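Local coordinates for extracellular protein 11-1 (Passalora fulva, PDB 6ZUS) that probably acts as a secreted avirulence effector of a structurally conserved fungal family, and binds zinc ions, at residues A[105-118]-A[124-136]. Sequence-based numbering, arbitrary orientation.
Sequences TERVLGRRWYDESE and YVGYYSRGFISND
Ser129 and Trp113 meet where the chain leaving helix 101-109 comes up against the outer strand of the sheet and pairs with it at one point, an example of an irregular segment using backbone and side-chain bonds together. Ser129 turns both its main-chain N and O to the 112-114 segment: its N donates to Arg112 O (2.9 Å), and its O accepts from Tyr114 N (3.0 Å). With OG set between its own backbone N and carbonyl carbon (chi1 66°), the serine also donates to Arg111 O, approaching from above the carbonyl plane. Farther along, the indole NE1 of Trp113 gives a nearly straight bond to Gly131 O (2.9 Å), in the indole plane and on a carbonyl lone pair.

A buried arginine adds a second set of bonds. Arg130, bent at chi2 (-68°), turns its guanidinium back to the turn 115-118, where NH1 and NH2 both donate to Glu118 O in their common plane. NH1 reaches Tyr114 O as well (3.2 Å), while NH2 forms a salt bridge with Asp120, bonds which together fix the rotation of the group. Glu116 OE1 lies 4.0 Å from Arg130 NE, over the guanidinium face, an approach of charges alone. Water 2 accepts from Gly131 N and lies within bonding distance of Tyr114 O and Glu116 OE2, with more acceptors in reach than it has protons.

Flat and apolar groups complete the contact. The Arg111 guanidinium stacks on Tyr127, planes 10° apart, an off-centre cation-pi pair; His15 stacks on the same tyrosine. Tyr114 CD1 packs on Tyr128 CB (3.7 Å), and Tyr114 OH touches the methyls of Val125. Thr105 CG2 and Leu109 CD2 rest on Ser129.

Trp113 and Ser129 thus form a single beta bridge, by which the post-helical loop is fastened to edge strand 127-138 of the four-stranded antiparallel sheet.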
loop_
_atom_site.group_PDB
_atom_site.type_symbol
_atom_site.label_atom_id
_atom_site.label_comp_id
_atom_site.label_asym_id
_atom_site.label_seq_id
_atom_site.Cartn_x
_atom_site.Cartn_y
_atom_site.Cartn_z
ATOM N N THR A 105 -7.231 0.132 -2.901
ATOM C CA THR A 105 -5.947 0.589 -2.307
ATOM C C THR A 105 -6.080 2.044 -1.866
ATOM O O THR A 105 -5.688 2.417 -0.735
ATOM C CB THR A 105 -4.769 0.395 -3.277
ATOM O OG1 THR A 105 -4.720 -0.991 -3.635
ATOM C CG2 THR A 105 -3.498 0.911 -2.627
ATOM N N GLU A 106 -6.643 2.884 -2.723
ATOM C CA GLU A 106 -6.782 4.331 -2.397
ATOM C C GLU A 106 -7.695 4.542 -1.182
ATOM O O GLU A 106 -7.331 5.395 -0.339
ATOM C CB GLU A 106 -7.236 5.100 -3.630
ATOM C CG GLU A 106 -6.168 5.142 -4.667
ATOM C CD GLU A 106 -6.540 5.949 -5.903
ATOM O OE1 GLU A 106 -7.773 6.223 -6.043
ATOM O OE2 GLU A 106 -5.617 6.374 -6.681
ATOM N N ARG A 107 -8.772 3.748 -1.028
ATOM C CA ARG A 107 -9.650 3.829 0.185
ATOM C C ARG A 107 -8.910 3.365 1.445
ATOM O O ARG A 107 -9.012 4.030 2.480
ATOM C CB ARG A 107 -10.957 3.054 0.001
ATOM C CG ARG A 107 -11.859 3.677 -1.068
ATOM C CD ARG A 107 -13.279 3.139 -0.961
ATOM N NE ARG A 107 -13.320 1.676 -0.982
ATOM C CZ ARG A 107 -13.378 0.931 -2.080
ATOM N NH1 ARG A 107 -13.514 1.498 -3.261
ATOM N NH2 ARG A 107 -13.383 -0.392 -1.983
ATOM N N VAL A 108 -8.173 2.271 1.359
ATOM C CA VAL A 108 -7.550 1.619 2.537
ATOM C C VAL A 108 -6.294 2.395 2.971
ATOM O O VAL A 108 -6.096 2.539 4.197
ATOM C CB VAL A 108 -7.280 0.138 2.194
ATOM C CG1 VAL A 108 -6.308 -0.513 3.157
ATOM C CG2 VAL A 108 -8.612 -0.609 2.123
ATOM N N LEU A 109 -5.405 2.776 2.038
ATOM C CA LEU A 109 -4.130 3.467 2.337
ATOM C C LEU A 109 -4.328 4.990 2.342
ATOM O O LEU A 109 -3.491 5.695 2.981
ATOM C CB LEU A 109 -3.032 3.050 1.340
ATOM C CG LEU A 109 -2.191 1.842 1.766
ATOM C CD1 LEU A 109 -3.041 0.592 1.912
ATOM C CD2 LEU A 109 -1.030 1.561 0.829
ATOM N N GLY A 110 -5.319 5.527 1.619
ATOM C CA GLY A 110 -5.630 6.972 1.662
ATOM C C GLY A 110 -4.689 7.813 0.835
ATOM O O GLY A 110 -4.627 9.055 1.063
ATOM N N ARG A 111 -3.976 7.194 -0.129
ATOM C CA ARG A 111 -3.013 7.896 -1.011
ATOM C C ARG A 111 -3.226 7.388 -2.431
ATOM O O ARG A 111 -3.625 6.205 -2.620
ATOM C CB ARG A 111 -1.566 7.649 -0.588
ATOM C CG ARG A 111 -1.246 7.975 0.866
ATOM C CD ARG A 111 -1.386 9.466 1.129
ATOM N NE ARG A 111 -1.029 9.738 2.504
ATOM C CZ ARG A 111 -0.603 10.907 3.011
ATOM N NH1 ARG A 111 -0.521 12.019 2.272
ATOM N NH2 ARG A 111 -0.301 10.931 4.305
ATOM N N ARG A 112 -2.842 8.230 -3.385
ATOM C CA ARG A 112 -2.960 7.937 -4.837
ATOM C C ARG A 112 -2.186 6.660 -5.213
ATOM O O ARG A 112 -0.957 6.571 -4.908
ATOM C CB ARG A 112 -2.390 9.089 -5.641
ATOM C CG ARG A 112 -2.610 8.890 -7.124
ATOM C CD ARG A 112 -2.100 10.080 -7.896
ATOM N NE ARG A 112 -2.027 9.666 -9.294
ATOM C CZ ARG A 112 -1.677 10.462 -10.306
ATOM N NH1 ARG A 112 -1.393 11.735 -10.071
ATOM N NH2 ARG A 112 -1.607 9.972 -11.542
ATOM N N TRP A 113 -2.842 5.770 -5.940
ATOM C CA TRP A 113 -2.273 4.458 -6.368
ATOM C C TRP A 113 -1.531 4.631 -7.684
ATOM O O TRP A 113 -1.991 5.402 -8.543
ATOM C CB TRP A 113 -3.403 3.442 -6.477
ATOM C CG TRP A 113 -3.103 2.126 -7.137
ATOM C CD1 TRP A 113 -2.868 0.948 -6.520
ATOM C CD2 TRP A 113 -3.098 1.854 -8.551
ATOM N NE1 TRP A 113 -2.684 -0.044 -7.457
ATOM C CE2 TRP A 113 -2.892 0.471 -8.708
ATOM C CE3 TRP A 113 -3.329 2.628 -9.695
ATOM C CZ2 TRP A 113 -2.820 -0.145 -9.963
ATOM C CZ3 TRP A 113 -3.309 2.005 -10.932
ATOM C CH2 TRP A 113 -3.062 0.632 -11.057
ATOM N N TYR A 114 -0.424 3.906 -7.833
ATOM C CA TYR A 114 0.365 3.848 -9.084
ATOM C C TYR A 114 0.600 2.375 -9.401
ATOM O O TYR A 114 1.088 1.642 -8.540
ATOM C CB TYR A 114 1.704 4.594 -8.967
ATOM C CG TYR A 114 1.594 6.095 -8.951
ATOM C CD1 TYR A 114 1.295 6.771 -7.779
ATOM C CD2 TYR A 114 1.739 6.839 -10.129
ATOM C CE1 TYR A 114 1.179 8.145 -7.761
ATOM C CE2 TYR A 114 1.605 8.220 -10.123
ATOM C CZ TYR A 114 1.340 8.874 -8.935
ATOM O OH TYR A 114 1.235 10.233 -8.909
ATOM N N ASP A 115 0.300 2.006 -10.651
ATOM C CA ASP A 115 0.651 0.687 -11.225
ATOM C C ASP A 115 2.159 0.477 -10.999
ATOM O O ASP A 115 2.931 1.457 -11.146
ATOM C CB ASP A 115 0.266 0.608 -12.714
ATOM C CG ASP A 115 0.270 -0.837 -13.229
ATOM O OD1 ASP A 115 1.330 -1.453 -13.214
ATOM O OD2 ASP A 115 -0.811 -1.384 -13.443
ATOM N N GLU A 116 2.542 -0.745 -10.614
ATOM C CA GLU A 116 3.962 -1.175 -10.503
ATOM C C GLU A 116 4.719 -0.922 -11.810
ATOM O O GLU A 116 5.954 -0.754 -11.703
ATOM C CB GLU A 116 4.139 -2.657 -10.176
ATOM C CG GLU A 116 3.640 -3.058 -8.814
ATOM C CD GLU A 116 4.151 -2.320 -7.591
ATOM O OE1 GLU A 116 5.379 -1.996 -7.510
ATOM O OE2 GLU A 116 3.285 -2.077 -6.693
ATOM N N SER A 117 4.047 -0.832 -12.975
ATOM C CA SER A 117 4.707 -0.475 -14.260
ATOM C C SER A 117 5.361 0.916 -14.184
ATOM O O SER A 117 6.223 1.222 -15.030
ATOM C CB SER A 117 3.737 -0.535 -15.419
ATOM O OG SER A 117 2.749 0.473 -15.290
ATOM N N GLU A 118 4.900 1.783 -13.269
ATOM C CA GLU A 118 5.477 3.127 -13.023
ATOM C C GLU A 118 6.529 3.003 -11.905
ATOM O O GLU A 118 6.150 2.712 -10.761
ATOM C CB GLU A 118 4.347 4.104 -12.669
ATOM C CG GLU A 118 3.345 4.245 -13.814
ATOM C CD GLU A 118 2.421 5.468 -13.743
ATOM O OE1 GLU A 118 2.919 6.604 -13.507
ATOM O OE2 GLU A 118 1.197 5.294 -13.942
ATOM N N TYR A 124 6.351 11.598 -8.863
ATOM C CA TYR A 124 6.814 12.906 -8.331
ATOM C C TYR A 124 5.916 13.433 -7.197
ATOM O O TYR A 124 6.252 14.483 -6.662
ATOM C CB TYR A 124 6.917 13.899 -9.488
ATOM C CG TYR A 124 7.807 13.396 -10.609
ATOM C CD1 TYR A 124 9.190 13.359 -10.475
ATOM C CD2 TYR A 124 7.250 12.891 -11.773
ATOM C CE1 TYR A 124 9.995 12.865 -11.498
ATOM C CE2 TYR A 124 8.036 12.388 -12.799
ATOM C CZ TYR A 124 9.413 12.372 -12.662
ATOM O OH TYR A 124 10.163 11.869 -13.700
ATOM N N VAL A 125 4.845 12.744 -6.809
ATOM C CA VAL A 125 4.049 13.115 -5.601
ATOM C C VAL A 125 4.798 12.509 -4.413
ATOM O O VAL A 125 5.515 11.501 -4.581
ATOM C CB VAL A 125 2.585 12.650 -5.717
ATOM C CG1 VAL A 125 1.964 13.227 -6.987
ATOM C CG2 VAL A 125 2.424 11.135 -5.687
ATOM N N GLY A 126 4.708 13.094 -3.254
ATOM C CA GLY A 126 5.594 12.603 -2.178
ATOM C C GLY A 126 5.043 11.287 -1.603
ATOM O O GLY A 126 5.830 10.381 -1.260
ATOM N N TYR A 127 3.724 11.218 -1.427
ATOM C CA TYR A 127 3.043 10.104 -0.742
ATOM C C TYR A 127 2.196 9.390 -1.758
ATOM O O TYR A 127 1.400 10.081 -2.467
ATOM C CB TYR A 127 2.145 10.616 0.361
ATOM C CG TYR A 127 2.883 11.239 1.511
ATOM C CD1 TYR A 127 3.229 12.568 1.485
ATOM C CD2 TYR A 127 3.206 10.496 2.637
ATOM C CE1 TYR A 127 3.867 13.167 2.549
ATOM C CE2 TYR A 127 3.832 11.082 3.709
ATOM C CZ TYR A 127 4.166 12.424 3.672
ATOM O OH TYR A 127 4.793 12.953 4.774
ATOM N N TYR A 128 2.283 8.050 -1.795
ATOM C CA TYR A 128 1.505 7.266 -2.786
ATOM C C TYR A 128 1.403 5.821 -2.292
ATOM O O TYR A 128 2.034 5.433 -1.262
ATOM C CB TYR A 128 2.072 7.401 -4.205
ATOM C CG TYR A 128 3.539 7.049 -4.408
ATOM C CD1 TYR A 128 4.523 7.979 -4.109
ATOM C CD2 TYR A 128 3.971 5.797 -4.877
ATOM C CE1 TYR A 128 5.871 7.696 -4.265
ATOM C CE2 TYR A 128 5.330 5.491 -5.016
ATOM C CZ TYR A 128 6.284 6.458 -4.740
ATOM O OH TYR A 128 7.609 6.202 -4.936
ATOM N N SER A 129 0.608 5.084 -3.047
ATOM C CA SER A 129 0.267 3.684 -2.723
ATOM C C SER A 129 0.550 2.782 -3.921
ATOM O O SER A 129 0.554 3.238 -5.089
ATOM C CB SER A 129 -1.174 3.572 -2.266
ATOM O OG SER A 129 -2.056 3.885 -3.309
ATOM N N ARG A 130 0.818 1.528 -3.597
ATOM C CA ARG A 130 0.914 0.384 -4.526
ATOM C C ARG A 130 -0.123 -0.650 -4.069
ATOM O O ARG A 130 -0.358 -0.830 -2.830
ATOM C CB ARG A 130 2.295 -0.259 -4.538
ATOM C CG ARG A 130 3.440 0.726 -4.711
ATOM C CD ARG A 130 3.379 1.302 -6.121
ATOM N NE ARG A 130 4.678 1.846 -6.451
ATOM C CZ ARG A 130 5.081 2.174 -7.680
ATOM N NH1 ARG A 130 4.261 2.036 -8.705
ATOM N NH2 ARG A 130 6.306 2.622 -7.869
ATOM N N GLY A 131 -0.711 -1.309 -5.037
ATOM C CA GLY A 131 -1.590 -2.459 -4.732
ATOM C C GLY A 131 -1.647 -3.338 -5.954
ATOM O O GLY A 131 -1.880 -2.808 -7.068
ATOM N N PHE A 132 -1.429 -4.628 -5.771
ATOM C CA PHE A 132 -1.588 -5.596 -6.879
ATOM C C PHE A 132 -2.066 -6.937 -6.307
ATOM O O PHE A 132 -1.813 -7.275 -5.147
ATOM C CB PHE A 132 -0.274 -5.655 -7.681
ATOM C CG PHE A 132 0.911 -6.151 -6.897
ATOM C CD1 PHE A 132 1.160 -7.517 -6.785
ATOM C CD2 PHE A 132 1.828 -5.257 -6.341
ATOM C CE1 PHE A 132 2.257 -7.971 -6.065
ATOM C CE2 PHE A 132 2.936 -5.721 -5.650
ATOM C CZ PHE A 132 3.143 -7.072 -5.509
ATOM N N ILE A 133 -2.733 -7.691 -7.164
ATOM C CA ILE A 133 -3.257 -9.032 -6.795
ATOM C C ILE A 133 -2.073 -9.980 -6.594
ATOM O O ILE A 133 -1.263 -10.175 -7.518
ATOM C CB ILE A 133 -4.257 -9.553 -7.831
ATOM C CG1 ILE A 133 -5.426 -8.586 -8.012
ATOM C CG2 ILE A 133 -4.705 -10.944 -7.427
ATOM C CD1 ILE A 133 -6.300 -8.901 -9.205
ATOM N N SER A 134 -1.996 -10.610 -5.438
ATOM C CA SER A 134 -0.944 -11.600 -5.143
ATOM C C SER A 134 -1.531 -13.040 -5.165
ATOM O O SER A 134 -0.723 -14.033 -5.235
ATOM C CB SER A 134 -0.262 -11.268 -3.867
ATOM O OG SER A 134 -1.151 -11.234 -2.788
ATOM N N ASN A 135 -2.857 -13.189 -5.152
ATOM C CA ASN A 135 -3.537 -14.526 -5.174
ATOM C C ASN A 135 -5.000 -14.315 -5.603
ATOM O O ASN A 135 -5.603 -13.421 -5.063
ATOM C CB ASN A 135 -3.318 -15.225 -3.828
ATOM C CG ASN A 135 -3.678 -16.702 -3.833
ATOM O OD1 ASN A 135 -4.077 -17.236 -4.865
ATOM N ND2 ASN A 135 -3.547 -17.344 -2.683
ATOM N N ASP A 136 -5.546 -15.024 -6.597
ATOM C CA ASP A 136 -7.008 -14.904 -6.903
ATOM C C ASP A 136 -7.757 -16.189 -6.506
ATOM O O ASP A 136 -7.137 -17.189 -6.124
ATOM C CB ASP A 136 -7.298 -14.433 -8.338
ATOM C CG ASP A 136 -8.537 -13.523 -8.457
ATOM O OD1 ASP A 136 -9.562 -13.830 -7.789
ATOM O OD2 ASP A 136 -8.485 -12.488 -9.201
HETATM O O HOH W 1 -1.261 10.711 -2.785
HETATM O O HOH W 2 0.731 -0.984 -7.575
#